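Local coordinates for protein N-acetylneuraminate epimerase (Escherichia coli, PDB 2UVK) that converts the alpha-anomer of N-acetylneuraminate (sialic acid) to the beta-anomer, speeding the equilibrium between the two forms in the periplasm, at residues B[24-29]-B[57-62]; B[129-134]-B[163-168]; B[137-142]-B[147-152]; B[202-207]-B[232-237]; B[208-213]-B[265-270]. All coordinates share one frame; numbering follows the deposited sequence. Where two conformers were deposited one is given.

Interaction 1: B[24-29]-B[57-62]; sequences IGLGSA and DQATSA
Leu-26 faces Ala-59, and Gly-27 lies against Asp-57, where two blades of the Kelch beta-propeller meet. Residues 24-29 leave strand 21-25, the second strand of one four-stranded blade. Residues 57-62 lead into strand 60-64, which opens the next blade. The side chain of Leu-26 points at the other segment. Its CG lies anti to the carbonyl carbon (chi1 -52°), and the extended chain brings CD1 to the methyl CB of Ala-59, 4.2 Å away. The meeting is methyl to methyl and not tight. Val-70 of strand 67-71 packs on both residues, and Phe-51 also packs on Leu-26, so the pair belongs to a larger apolar cluster. Asp-57 is turned quite differently. Its CB points away from residues 24-29, and the rotation about CA-CB (chi1 -77°) swings the carboxylate back. Asp-57 OD1 then lies 3.4 Å from Gly-27 CA. Gly-27 has a positive phi of 60°, and having no side chain it presents bare backbone to this oxygen. Farther round the turn, Ser-28 OG bonds to Pro-9 O and Lys-11 N. A water lies near both segments, 2.8 Å from Asp-57 OD1. It has more acceptors around it than protons, so its link at 3.3 Å to Gly-27 O need not always be made.

Interaction 2: B[129-134]-B[163-168]; sequences QNIFNG and DYFFNK
Asp-163 touches Ile-131 through its backbone. The carbonyl O of Asp-163 lies 3.3 Å from Ile-131 CD1. The carboxylate turns elsewhere: OD1 accepts from Tyr-182 N of the second subunit and OD2 from Lys-160 N. Tyr-164 comes next and meets both branches of the isoleucine. Tyr-164 O is 3.7 Å from Ile-131 CD1. The ring atom Tyr-164 CD1 is 4.5 Å from Ile-131 CG2, which approaches obliquely. The hydroxyl lies beyond the contact and is hydrogen-bonded to Tyr-156 O. At Phe-165 the backbone is in the left-handed helical region (phi 51°). The ring offers its edge, and Phe-165 CD2 stands 4.3 Å from Ile-131 CD1, close to the ring plane. On the helical side one residue does the work. Ile-131 points at the loop from helix 129-142, and its CG1 branch is extended (chi2 173°), which pushes CD1 in among two carbonyls and a ring. From the second subunit, Pro-106 packs on Ile-131 and Leu-171 on Phe-165. The contact therefore closes the base of the helical insertion between strands 120-125 and 169-174 of a propeller blade, at the dimer interface. Its chemistry is nondirectional: the contact is van der Waals packing of a methyl on two carbonyl oxygens and a ring edge, while the Asp-163 carboxylate and the Tyr-164 hydroxyl make their bonds elsewhere.

Interaction 3: B[137-142]-B[147-152]; sequences EDLNEA and TAIDKI
Residues 137-142 and 147-152 are antiparallel helical segments, their axes 9.3 Å apart at closest and their directions 165° apart. They form a helical hairpin. The backbones come nearest at the turn end, where the CA atoms of Ala-142 and Ala-148 are 5.6 Å apart. Small side chains allow this: the two CB methyls meet at 3.9 Å. Ala-142 CB also touches Ile-149 CG1. Ile-152 carries most of the contact from the second helix. Its CD1 lies 3.5 Å from Asp-138 O and also touches Asp-138 CB and Ala-142 CB. The CG2 branch of Ile-152, anti to N, meets Leu-139 CD2 at 4.0 Å, the two side chains crossing obliquely, and also touches Asp-138 CB. If Ile-152 were an alanine, both branches would be gone, which would probably open a gap between the helices beside Asp-138, Leu-139 and Ala-142. Asp-138 offers its CB and its backbone O; its OD1 bonds to His-104 NE2 of the second subunit. Met-102 of that subunit packs on Asp-138 and Ile-152. The hairpin is an insertion in one propeller blade, between strands 120-125 and 169-174, and it reaches out to the partner subunit.

Interaction 4: B[202-207]-B[232-237]; sequences KTWLIN and NKLAPV
Trp-204 meets Leu-234 on one face of a Kelch propeller blade, and Ile-206 and Asn-207 meet Val-237 farther along. Strand 202-206 is the second of the blade and strand 230-233 the fourth, with strand 219-223 between them. The contact therefore bridges that strand by side chains. From its CB, which does not itself touch Leu-234, Trp-204 turns with CG anti to the carbonyl carbon (chi1 -61°). This carries the pyrrole edge of the ring to the leucine. Trp-204 CD1 is 3.6 Å from Leu-234 CD1, which lies near the ring plane. Trp-204 NE1 is 3.8 Å from the same methyl, and its N-H is bonded to Glu-221 OE2. At the far end, the six-membered ring is covered on one face by Lys-202 CB, 3.5 Å above the plane and offset toward the rim. Trp-292 meets the indole at about 55°. Ile-206 CG2 touches Val-237 CG1 at 3.6 Å. The carboxamide of Asn-207 sits across Val-237, its CG 3.7 Å from Val-237 O. With an alanine in place of Asn-207 the carboxamide is gone, and Val-237 O would probably lose its polar neighbour and CG1 some of its cover. Phe-257 of strand 254-262, in the next blade, packs on Ile-206, Asn-207 and Val-237. The contact is thus mostly apolar and buried, with polar groups at its margins: the indole N-H has its acceptor, and an amide lies beside a carbonyl.

Interaction 5: B[208-213]-B[265-270]; sequences GEAKPG and GSRENY
The loop carrying Glu-209, the predicted proton acceptor of the active site, rests on the start of helix 266-271 through Ala-210, Lys-211 and Gly-213. Gly-265 is the N-cap of that helix. Glu-209 does not touch the helix. Its OE2 accepts from Gly-213 N at 3.0 Å in a fairly straight bond (164°), and the donor comes from well above the carboxylate plane. Arg-215 NH1 makes a salt bridge with the same oxygen, so backbone and side chain together hold the carboxylate. Three points then join loop to helix. Ala-210 CB lies at the edge of the Arg-267 guanidinium, 4.4 Å from NH2, and that nitrogen bonds to Arg-215 O. Lys-211 CD lies 4.1 Å from Tyr-270 CE1, the two side chains crossing at a slant. The lysine bends at chi3 (-78°) past the ring, and NZ is hydrogen-bonded to Phe-157 O, Lys-159 O, Asn-275 O and the Tyr-164 hydroxyl. Gly-213 O lies 3.9 Å from Ser-266 CB. A water bridges the two residues, donating to Gly-213 O at 2.8 Å and to Ser-266 OG at 3.0 Å, an oxygen also bonded to Phe-263 O. On the loop side two residues, Ala-210 and Lys-211, stand opposite the single Leu-214, which makes a classic beta bulge in the short hairpin of strands 209-211 and 214-215.

Overall arrangement
Interactions 1, 4 and 5 are buried; 2 and 3 are partly buried and touch the second subunit. Interaction 1 joins two blades with a small aliphatic pair and a carboxylate on a glycine; interaction 4 lies within one blade and adds an indole and a carboxamide. Interactions 2 and 3 share helix 129-142; in both an isoleucine carries much of the contact, against carbonyls and aromatic rings in 2 and the other helix in 3. Interaction 5 has few direct contacts and a bridging water; its loop, continuing directly from 202-207 of interaction 4, carries the predicted active-site glutamate. It touches interaction 2, where Tyr-164 packs on Pro-212, bringing the helical insertion close to that site.

Interaction 1: B[24-29]-B[57-62]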
# COMPACT_ATOMS: atom_id res chain seq x y z
N ILE B 24 2.34 11.25 -27.08
CA ILE B 24 1.15 10.55 -26.57
C ILE B 24 1.24 9.06 -26.82
O ILE B 24 1.86 8.59 -27.77
CB ILE B 24 -0.14 11.06 -27.19
CG1 ILE B 24 -0.12 10.89 -28.71
CG2 ILE B 24 -0.39 12.52 -26.80
CD1 ILE B 24 -1.42 11.15 -29.38
N GLY B 25 0.58 8.29 -25.96
CA GLY B 25 0.58 6.86 -26.15
C GLY B 25 -0.27 6.14 -25.13
O GLY B 25 -0.87 6.74 -24.23
N LEU B 26 -0.34 4.85 -25.34
CA LEU B 26 -1.05 3.93 -24.43
C LEU B 26 -2.56 4.15 -24.45
O LEU B 26 -3.11 4.66 -25.42
CB LEU B 26 -0.43 3.94 -23.05
CG LEU B 26 1.08 3.69 -23.00
CD1 LEU B 26 1.66 3.74 -21.59
CD2 LEU B 26 1.44 2.37 -23.73
N GLY B 27 -3.25 3.67 -23.42
CA GLY B 27 -4.69 3.67 -23.43
C GLY B 27 -5.15 2.86 -24.62
O GLY B 27 -4.57 1.80 -24.91
N SER B 28 -6.16 3.34 -25.31
CA SER B 28 -6.73 2.59 -26.44
C SER B 28 -5.78 2.55 -27.65
O SER B 28 -6.09 1.87 -28.65
CB SER B 28 -8.11 3.13 -26.81
OG SER B 28 -8.06 4.50 -27.14
N ALA B 29 -4.64 3.23 -27.56
CA ALA B 29 -3.59 3.11 -28.59
C ALA B 29 -2.72 1.86 -28.42
O ALA B 29 -1.83 1.59 -29.23
CB ALA B 29 -2.73 4.36 -28.66
N ASP B 57 -3.85 1.18 -19.37
CA ASP B 57 -4.86 2.22 -19.18
C ASP B 57 -4.55 2.97 -17.89
O ASP B 57 -4.09 2.40 -16.93
CB ASP B 57 -6.26 1.62 -19.05
CG ASP B 57 -6.86 1.17 -20.35
OD1 ASP B 57 -6.38 1.51 -21.46
OD2 ASP B 57 -7.89 0.43 -20.26
N GLN B 58 -4.76 4.28 -17.91
CA GLN B 58 -4.57 5.06 -16.69
C GLN B 58 -3.12 5.11 -16.18
O GLN B 58 -2.86 5.31 -14.99
CB GLN B 58 -5.54 4.62 -15.57
CG GLN B 58 -7.01 4.76 -15.96
CD GLN B 58 -7.94 4.53 -14.81
OE1 GLN B 58 -7.82 5.16 -13.77
NE2 GLN B 58 -8.85 3.58 -14.96
N ALA B 59 -2.15 4.97 -17.09
CA ALA B 59 -0.77 5.32 -16.78
C ALA B 59 -0.60 6.83 -16.69
O ALA B 59 -1.46 7.61 -17.10
CB ALA B 59 0.15 4.77 -17.85
N THR B 60 0.54 7.23 -16.15
CA THR B 60 0.91 8.66 -16.18
C THR B 60 2.30 8.78 -16.78
O THR B 60 3.03 7.79 -16.93
CB THR B 60 0.94 9.29 -14.77
OG1 THR B 60 1.92 8.63 -13.96
CG2 THR B 60 -0.44 9.24 -14.11
N SER B 61 2.70 10.00 -17.11
CA SER B 61 4.02 10.22 -17.68
C SER B 61 4.53 11.62 -17.36
O SER B 61 3.73 12.53 -17.18
CB SER B 61 3.99 10.01 -19.20
OG SER B 61 3.03 10.85 -19.83
N ALA B 62 5.86 11.74 -17.31
CA ALA B 62 6.54 12.99 -16.97
C ALA B 62 7.78 13.12 -17.80
O ALA B 62 8.48 12.15 -17.99
CB ALA B 62 6.91 12.99 -15.54
O HOH W 1 -4.84 -0.53 -22.62

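Interaction 2: B[129-134]-B[163-168]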
# COMPACT_ATOMS: atom_id res chain seq x y z
N GLN B 129 -3.67 -1.64 -4.90
CA GLN B 129 -3.35 -2.72 -5.83
C GLN B 129 -3.98 -4.04 -5.40
O GLN B 129 -4.47 -4.78 -6.25
CB GLN B 129 -1.86 -2.86 -5.98
CG GLN B 129 -1.13 -3.42 -4.90
CD GLN B 129 0.38 -3.16 -5.01
OE1 GLN B 129 0.91 -2.92 -6.13
NE2 GLN B 129 1.07 -3.20 -3.86
N ASN B 130 -3.94 -4.36 -4.11
CA ASN B 130 -4.48 -5.65 -3.67
C ASN B 130 -6.00 -5.74 -3.86
O ASN B 130 -6.52 -6.80 -4.23
CB ASN B 130 -4.10 -5.95 -2.21
CG ASN B 130 -2.65 -6.38 -2.06
OD1 ASN B 130 -1.99 -6.67 -3.05
ND2 ASN B 130 -2.14 -6.43 -0.82
N ILE B 131 -6.73 -4.66 -3.55
CA ILE B 131 -8.19 -4.68 -3.71
C ILE B 131 -8.56 -4.75 -5.19
O ILE B 131 -9.39 -5.56 -5.60
CB ILE B 131 -8.83 -3.46 -3.01
CG1 ILE B 131 -8.66 -3.59 -1.50
CG2 ILE B 131 -10.29 -3.34 -3.37
CD1 ILE B 131 -9.09 -2.39 -0.72
N PHE B 132 -7.93 -3.92 -6.01
CA PHE B 132 -8.22 -3.90 -7.44
C PHE B 132 -7.82 -5.25 -8.08
O PHE B 132 -8.62 -5.88 -8.82
CB PHE B 132 -7.43 -2.76 -8.09
CG PHE B 132 -7.65 -2.60 -9.55
CD1 PHE B 132 -8.58 -1.70 -10.02
CD2 PHE B 132 -6.91 -3.35 -10.46
CE1 PHE B 132 -8.80 -1.55 -11.36
CE2 PHE B 132 -7.10 -3.18 -11.80
CZ PHE B 132 -8.03 -2.30 -12.24
N ASN B 133 -6.61 -5.72 -7.81
CA ASN B 133 -6.16 -6.98 -8.44
C ASN B 133 -7.01 -8.15 -7.94
O ASN B 133 -7.31 -9.08 -8.70
CB ASN B 133 -4.72 -7.29 -8.09
CG ASN B 133 -3.72 -6.33 -8.72
OD1 ASN B 133 -4.07 -5.49 -9.53
ND2 ASN B 133 -2.48 -6.46 -8.31
N GLY B 134 -7.38 -8.13 -6.66
CA GLY B 134 -8.16 -9.22 -6.10
C GLY B 134 -9.52 -9.30 -6.73
O GLY B 134 -10.09 -10.41 -6.85
N ASP B 163 -12.38 2.12 3.11
CA ASP B 163 -12.06 0.70 3.05
C ASP B 163 -11.38 0.34 1.71
O ASP B 163 -10.93 -0.81 1.55
CB ASP B 163 -13.33 -0.15 3.16
CG ASP B 163 -14.03 0.00 4.51
OD1 ASP B 163 -13.40 0.35 5.50
OD2 ASP B 163 -15.24 -0.27 4.55
N TYR B 164 -11.37 1.27 0.77
CA TYR B 164 -10.72 1.03 -0.54
C TYR B 164 -9.26 1.45 -0.58
O TYR B 164 -8.56 1.14 -1.52
CB TYR B 164 -11.47 1.70 -1.67
CG TYR B 164 -12.87 1.15 -1.85
CD1 TYR B 164 -13.12 0.05 -2.67
CD2 TYR B 164 -13.93 1.69 -1.13
CE1 TYR B 164 -14.43 -0.47 -2.81
CE2 TYR B 164 -15.21 1.20 -1.28
CZ TYR B 164 -15.45 0.13 -2.11
OH TYR B 164 -16.76 -0.35 -2.19
N PHE B 165 -8.81 2.15 0.46
CA PHE B 165 -7.41 2.48 0.61
C PHE B 165 -6.86 3.12 -0.65
O PHE B 165 -5.74 2.81 -1.08
CB PHE B 165 -6.62 1.27 1.06
CG PHE B 165 -6.96 0.85 2.45
CD1 PHE B 165 -6.24 1.33 3.53
CD2 PHE B 165 -7.98 -0.05 2.69
CE1 PHE B 165 -6.56 0.94 4.81
CE2 PHE B 165 -8.30 -0.43 3.98
CZ PHE B 165 -7.58 0.06 5.03
N PHE B 166 -7.60 4.03 -1.26
CA PHE B 166 -7.02 4.87 -2.31
C PHE B 166 -5.80 5.62 -1.73
O PHE B 166 -5.78 5.97 -0.54
CB PHE B 166 -8.03 5.84 -2.91
CG PHE B 166 -9.05 5.22 -3.82
CD1 PHE B 166 -9.18 3.84 -3.98
CD2 PHE B 166 -9.90 6.04 -4.52
CE1 PHE B 166 -10.11 3.33 -4.86
CE2 PHE B 166 -10.84 5.52 -5.40
CZ PHE B 166 -10.93 4.16 -5.56
N ASN B 167 -4.79 5.86 -2.56
CA ASN B 167 -3.48 6.27 -2.06
C ASN B 167 -3.45 7.75 -1.71
O ASN B 167 -3.52 8.61 -2.61
CB ASN B 167 -2.40 6.01 -3.11
CG ASN B 167 -1.01 6.23 -2.57
OD1 ASN B 167 -0.82 6.40 -1.37
ND2 ASN B 167 0.00 6.17 -3.47
N LYS B 168 -3.34 8.04 -0.41
CA LYS B 168 -3.26 9.43 0.06
C LYS B 168 -1.82 9.91 0.21
O LYS B 168 -1.59 11.10 0.47
CB LYS B 168 -4.00 9.62 1.40
CG LYS B 168 -3.38 8.95 2.58
CD LYS B 168 -4.08 9.33 3.89
CE LYS B 168 -3.46 8.69 5.09
NZ LYS B 168 -4.05 9.31 6.35

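Interaction 3: B[137-142]-B[147-152]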
# COMPACT_ATOMS: atom_id res chain seq x y z
N GLU B 137 -9.02 -11.23 -9.81
CA GLU B 137 -8.71 -12.61 -9.46
C GLU B 137 -10.00 -13.34 -9.12
O GLU B 137 -10.26 -14.47 -9.59
CB GLU B 137 -7.74 -12.70 -8.30
CG GLU B 137 -6.27 -12.32 -8.63
CD GLU B 137 -5.39 -12.22 -7.38
OE1 GLU B 137 -5.81 -12.73 -6.33
OE2 GLU B 137 -4.27 -11.63 -7.45
N ASP B 138 -10.84 -12.69 -8.31
CA ASP B 138 -12.12 -13.30 -7.91
C ASP B 138 -13.07 -13.55 -9.08
O ASP B 138 -13.65 -14.64 -9.20
CB ASP B 138 -12.81 -12.45 -6.84
CG ASP B 138 -12.04 -12.43 -5.55
OD1 ASP B 138 -11.10 -13.25 -5.40
OD2 ASP B 138 -12.42 -11.62 -4.67
N LEU B 139 -13.26 -12.54 -9.92
CA LEU B 139 -14.05 -12.76 -11.16
C LEU B 139 -13.50 -13.89 -12.02
O LEU B 139 -14.27 -14.67 -12.61
CB LEU B 139 -14.18 -11.49 -12.00
CG LEU B 139 -14.91 -10.33 -11.33
CD1 LEU B 139 -15.04 -9.15 -12.28
CD2 LEU B 139 -16.28 -10.76 -10.90
N ASN B 140 -12.19 -14.01 -12.11
CA ASN B 140 -11.61 -15.10 -12.91
C ASN B 140 -11.96 -16.47 -12.30
O ASN B 140 -12.31 -17.43 -13.03
CB ASN B 140 -10.10 -14.92 -13.00
CG ASN B 140 -9.43 -16.01 -13.83
OD1 ASN B 140 -9.66 -16.11 -15.02
ND2 ASN B 140 -8.62 -16.83 -13.19
N GLU B 141 -11.86 -16.56 -10.98
CA GLU B 141 -12.19 -17.77 -10.24
C GLU B 141 -13.69 -18.12 -10.40
O GLU B 141 -14.03 -19.32 -10.55
CB GLU B 141 -11.83 -17.61 -8.76
CG GLU B 141 -12.02 -18.90 -7.96
CD GLU B 141 -11.44 -18.85 -6.55
OE1 GLU B 141 -10.47 -18.09 -6.31
OE2 GLU B 141 -11.97 -19.59 -5.69
N ALA B 142 -14.56 -17.11 -10.36
CA ALA B 142 -16.02 -17.28 -10.46
C ALA B 142 -16.42 -17.86 -11.80
O ALA B 142 -17.38 -18.66 -11.89
CB ALA B 142 -16.74 -15.96 -10.23
N THR B 147 -24.15 -16.46 -9.59
CA THR B 147 -24.37 -16.26 -8.17
C THR B 147 -23.05 -15.88 -7.49
O THR B 147 -23.04 -15.05 -6.60
CB THR B 147 -25.04 -17.45 -7.47
OG1 THR B 147 -24.19 -18.60 -7.51
CG2 THR B 147 -26.36 -17.75 -8.16
N ALA B 148 -21.95 -16.50 -7.94
CA ALA B 148 -20.61 -16.20 -7.38
C ALA B 148 -20.21 -14.77 -7.75
O ALA B 148 -19.65 -14.05 -6.92
CB ALA B 148 -19.58 -17.17 -7.90
N ILE B 149 -20.53 -14.38 -8.97
CA ILE B 149 -20.23 -13.03 -9.45
C ILE B 149 -21.00 -11.99 -8.65
O ILE B 149 -20.45 -10.98 -8.22
CB ILE B 149 -20.53 -12.87 -10.98
CG1 ILE B 149 -19.58 -13.73 -11.79
CG2 ILE B 149 -20.48 -11.39 -11.42
CD1 ILE B 149 -19.99 -13.90 -13.22
N ASP B 150 -22.29 -12.26 -8.42
CA ASP B 150 -23.11 -11.33 -7.67
C ASP B 150 -22.57 -11.11 -6.26
O ASP B 150 -22.59 -9.98 -5.76
CB ASP B 150 -24.55 -11.83 -7.61
CG ASP B 150 -25.25 -11.78 -8.95
OD1 ASP B 150 -24.80 -11.11 -9.90
OD2 ASP B 150 -26.31 -12.46 -9.06
N LYS B 151 -22.10 -12.18 -5.63
CA LYS B 151 -21.55 -12.11 -4.28
C LYS B 151 -20.28 -11.25 -4.30
O LYS B 151 -20.09 -10.43 -3.41
CB LYS B 151 -21.22 -13.50 -3.75
CG LYS B 151 -20.87 -13.58 -2.29
CD LYS B 151 -20.49 -15.01 -1.89
CE LYS B 151 -19.86 -15.05 -0.49
NZ LYS B 151 -19.22 -16.34 -0.23
N ILE B 152 -19.45 -11.46 -5.31
CA ILE B 152 -18.19 -10.70 -5.40
C ILE B 152 -18.48 -9.21 -5.54
O ILE B 152 -17.85 -8.39 -4.86
CB ILE B 152 -17.34 -11.22 -6.58
CG1 ILE B 152 -16.74 -12.57 -6.23
CG2 ILE B 152 -16.19 -10.24 -6.90
CD1 ILE B 152 -16.39 -13.45 -7.46

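Interaction 4: B[202-207]-B[232-237]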
# COMPACT_ATOMS: atom_id res chain seq x y z
N LYS B 202 3.25 25.49 -6.51
CA LYS B 202 1.86 25.07 -6.24
C LYS B 202 1.43 23.93 -7.15
O LYS B 202 1.75 23.94 -8.33
CB LYS B 202 0.89 26.21 -6.46
CG LYS B 202 1.14 27.44 -5.57
CD LYS B 202 1.03 27.14 -4.09
CE LYS B 202 1.18 28.41 -3.25
NZ LYS B 202 0.05 29.34 -3.49
N THR B 203 0.73 22.96 -6.57
CA THR B 203 0.05 21.92 -7.36
C THR B 203 -1.38 21.78 -6.86
O THR B 203 -1.64 21.86 -5.66
CB THR B 203 0.79 20.61 -7.20
OG1 THR B 203 2.11 20.76 -7.74
CG2 THR B 203 0.01 19.44 -7.89
N TRP B 204 -2.30 21.56 -7.80
CA TRP B 204 -3.71 21.40 -7.52
C TRP B 204 -4.19 20.01 -7.96
O TRP B 204 -3.78 19.55 -9.02
CB TRP B 204 -4.50 22.47 -8.25
CG TRP B 204 -4.13 23.87 -7.83
CD1 TRP B 204 -4.67 24.55 -6.80
CD2 TRP B 204 -3.15 24.73 -8.44
NE1 TRP B 204 -4.08 25.79 -6.71
CE2 TRP B 204 -3.14 25.93 -7.69
CE3 TRP B 204 -2.26 24.61 -9.51
CZ2 TRP B 204 -2.30 27.00 -8.00
CZ3 TRP B 204 -1.43 25.68 -9.82
CH2 TRP B 204 -1.45 26.86 -9.05
N LEU B 205 -5.02 19.37 -7.12
CA LEU B 205 -5.62 18.04 -7.35
C LEU B 205 -7.12 18.23 -7.38
O LEU B 205 -7.72 18.58 -6.35
CB LEU B 205 -5.24 17.07 -6.24
CG LEU B 205 -3.75 16.90 -5.92
CD1 LEU B 205 -3.57 15.96 -4.71
CD2 LEU B 205 -3.00 16.37 -7.12
N ILE B 206 -7.75 18.05 -8.54
CA ILE B 206 -9.13 18.42 -8.75
C ILE B 206 -10.04 17.20 -8.93
O ILE B 206 -9.87 16.42 -9.88
CB ILE B 206 -9.31 19.39 -9.96
CG1 ILE B 206 -8.34 20.60 -9.86
CG2 ILE B 206 -10.75 19.83 -10.06
CD1 ILE B 206 -8.23 21.43 -11.11
N ASN B 207 -11.01 17.07 -8.04
CA ASN B 207 -12.01 16.03 -8.08
C ASN B 207 -11.38 14.61 -8.06
O ASN B 207 -10.39 14.41 -7.37
CB ASN B 207 -12.97 16.23 -9.26
CG ASN B 207 -13.91 17.42 -9.11
OD1 ASN B 207 -13.64 18.41 -8.38
ND2 ASN B 207 -15.00 17.35 -9.82
N ASN B 232 -4.03 22.29 1.55
CA ASN B 232 -5.22 23.13 1.75
C ASN B 232 -6.38 22.58 0.94
O ASN B 232 -6.21 22.12 -0.20
CB ASN B 232 -4.95 24.56 1.24
CG ASN B 232 -3.83 25.26 1.98
OD1 ASN B 232 -2.85 25.72 1.36
ND2 ASN B 232 -3.97 25.36 3.29
N LYS B 233 -7.56 22.61 1.53
CA LYS B 233 -8.80 22.41 0.81
C LYS B 233 -9.24 23.72 0.23
O LYS B 233 -9.53 24.66 0.98
CB LYS B 233 -9.91 21.89 1.70
CG LYS B 233 -9.85 20.42 2.00
CD LYS B 233 -11.00 20.02 2.90
CE LYS B 233 -11.12 18.54 3.06
NZ LYS B 233 -12.22 18.20 3.97
N LEU B 234 -9.32 23.80 -1.08
CA LEU B 234 -9.80 24.98 -1.75
C LEU B 234 -11.30 24.88 -1.97
O LEU B 234 -11.94 23.90 -1.60
CB LEU B 234 -9.07 25.22 -3.08
CG LEU B 234 -7.55 25.40 -3.08
CD1 LEU B 234 -7.08 25.89 -4.46
CD2 LEU B 234 -7.11 26.35 -1.97
N ALA B 235 -11.87 25.91 -2.58
CA ALA B 235 -13.27 25.87 -2.94
C ALA B 235 -13.47 24.74 -3.93
O ALA B 235 -12.64 24.55 -4.81
CB ALA B 235 -13.71 27.18 -3.57
N PRO B 236 -14.55 23.97 -3.77
CA PRO B 236 -14.84 22.90 -4.69
C PRO B 236 -15.30 23.35 -6.05
O PRO B 236 -15.63 24.53 -6.27
CB PRO B 236 -15.94 22.13 -3.97
CG PRO B 236 -16.59 23.15 -3.07
CD PRO B 236 -15.53 24.07 -2.68
N VAL B 237 -15.36 22.38 -6.96
CA VAL B 237 -15.76 22.62 -8.32
C VAL B 237 -16.44 21.36 -8.84
O VAL B 237 -16.18 20.25 -8.38
CB VAL B 237 -14.54 23.04 -9.19
CG1 VAL B 237 -13.59 21.86 -9.36
CG2 VAL B 237 -14.99 23.57 -10.55

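Interaction 5: B[208-213]-B[265-270]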
# COMPACT_ATOMS: atom_id res chain seq x y z
N GLY B 208 -11.94 13.65 -8.82
CA GLY B 208 -11.52 12.26 -8.72
C GLY B 208 -12.51 11.36 -8.00
O GLY B 208 -13.42 11.85 -7.28
N GLU B 209 -12.33 10.06 -8.14
CA GLU B 209 -13.13 9.10 -7.39
C GLU B 209 -12.61 8.99 -5.97
O GLU B 209 -11.41 8.86 -5.78
CB GLU B 209 -13.05 7.70 -8.00
CG GLU B 209 -13.90 7.50 -9.23
CD GLU B 209 -14.06 6.01 -9.57
OE1 GLU B 209 -13.10 5.25 -9.39
OE2 GLU B 209 -15.18 5.58 -9.93
N ALA B 210 -13.52 9.05 -4.97
CA ALA B 210 -13.18 8.70 -3.59
C ALA B 210 -13.29 7.21 -3.30
O ALA B 210 -12.69 6.71 -2.37
CB ALA B 210 -14.07 9.47 -2.58
N LYS B 211 -14.08 6.51 -4.12
CA LYS B 211 -14.17 5.05 -4.08
C LYS B 211 -14.79 4.67 -5.40
O LYS B 211 -15.29 5.53 -6.10
CB LYS B 211 -15.02 4.56 -2.90
CG LYS B 211 -16.48 5.05 -2.89
CD LYS B 211 -17.37 4.12 -2.03
CE LYS B 211 -17.72 2.84 -2.79
NZ LYS B 211 -18.63 1.96 -1.98
N PRO B 212 -14.77 3.37 -5.75
CA PRO B 212 -15.43 3.00 -7.00
C PRO B 212 -16.87 3.49 -7.07
O PRO B 212 -17.65 3.20 -6.16
CB PRO B 212 -15.30 1.48 -7.01
CG PRO B 212 -14.06 1.22 -6.24
CD PRO B 212 -14.13 2.22 -5.11
N GLY B 213 -17.17 4.32 -8.08
CA GLY B 213 -18.51 4.88 -8.30
C GLY B 213 -18.92 6.13 -7.54
O GLY B 213 -20.06 6.61 -7.67
N GLY B 265 -26.21 12.39 -8.68
CA GLY B 265 -26.95 11.92 -7.50
C GLY B 265 -26.19 10.98 -6.57
O GLY B 265 -26.67 10.67 -5.48
N SER B 266 -25.00 10.54 -6.98
CA SER B 266 -24.25 9.57 -6.19
C SER B 266 -23.79 10.12 -4.83
O SER B 266 -23.75 9.37 -3.86
CB SER B 266 -23.05 8.99 -7.01
OG SER B 266 -22.25 10.00 -7.57
N ARG B 267 -23.40 11.39 -4.76
CA ARG B 267 -22.90 11.96 -3.49
C ARG B 267 -24.04 11.95 -2.48
O ARG B 267 -23.85 11.55 -1.33
CB ARG B 267 -22.33 13.38 -3.69
CG ARG B 267 -21.88 14.10 -2.41
CD ARG B 267 -20.99 13.29 -1.47
NE ARG B 267 -19.70 12.95 -2.08
CZ ARG B 267 -18.75 12.23 -1.50
NH1 ARG B 267 -18.90 11.72 -0.28
NH2 ARG B 267 -17.62 11.99 -2.16
N GLU B 268 -25.23 12.30 -2.94
CA GLU B 268 -26.37 12.33 -2.05
C GLU B 268 -26.70 10.91 -1.57
O GLU B 268 -26.88 10.72 -0.37
CB GLU B 268 -27.57 13.00 -2.72
CG GLU B 268 -28.71 13.29 -1.75
CD GLU B 268 -30.05 13.05 -2.40
OE1 GLU B 268 -30.23 13.47 -3.56
OE2 GLU B 268 -30.92 12.43 -1.73
N ASN B 269 -26.71 9.92 -2.46
CA ASN B 269 -26.85 8.52 -2.02
C ASN B 269 -25.83 8.10 -0.96
O ASN B 269 -26.18 7.51 0.07
CB ASN B 269 -26.73 7.53 -3.16
CG ASN B 269 -27.84 7.64 -4.15
OD1 ASN B 269 -28.77 8.45 -4.00
ND2 ASN B 269 -27.77 6.80 -5.18
N TYR B 270 -24.55 8.36 -1.20
CA TYR B 270 -23.56 8.02 -0.20
C TYR B 270 -23.80 8.76 1.15
O TYR B 270 -23.67 8.15 2.21
CB TYR B 270 -22.14 8.29 -0.72
CG TYR B 270 -21.04 7.71 0.14
CD1 TYR B 270 -20.71 6.36 0.09
CD2 TYR B 270 -20.32 8.52 1.02
CE1 TYR B 270 -19.71 5.82 0.88
CE2 TYR B 270 -19.30 7.99 1.80
CZ TYR B 270 -19.00 6.64 1.72
OH TYR B 270 -18.00 6.10 2.48
O HOH W 2 -19.87 9.09 -9.06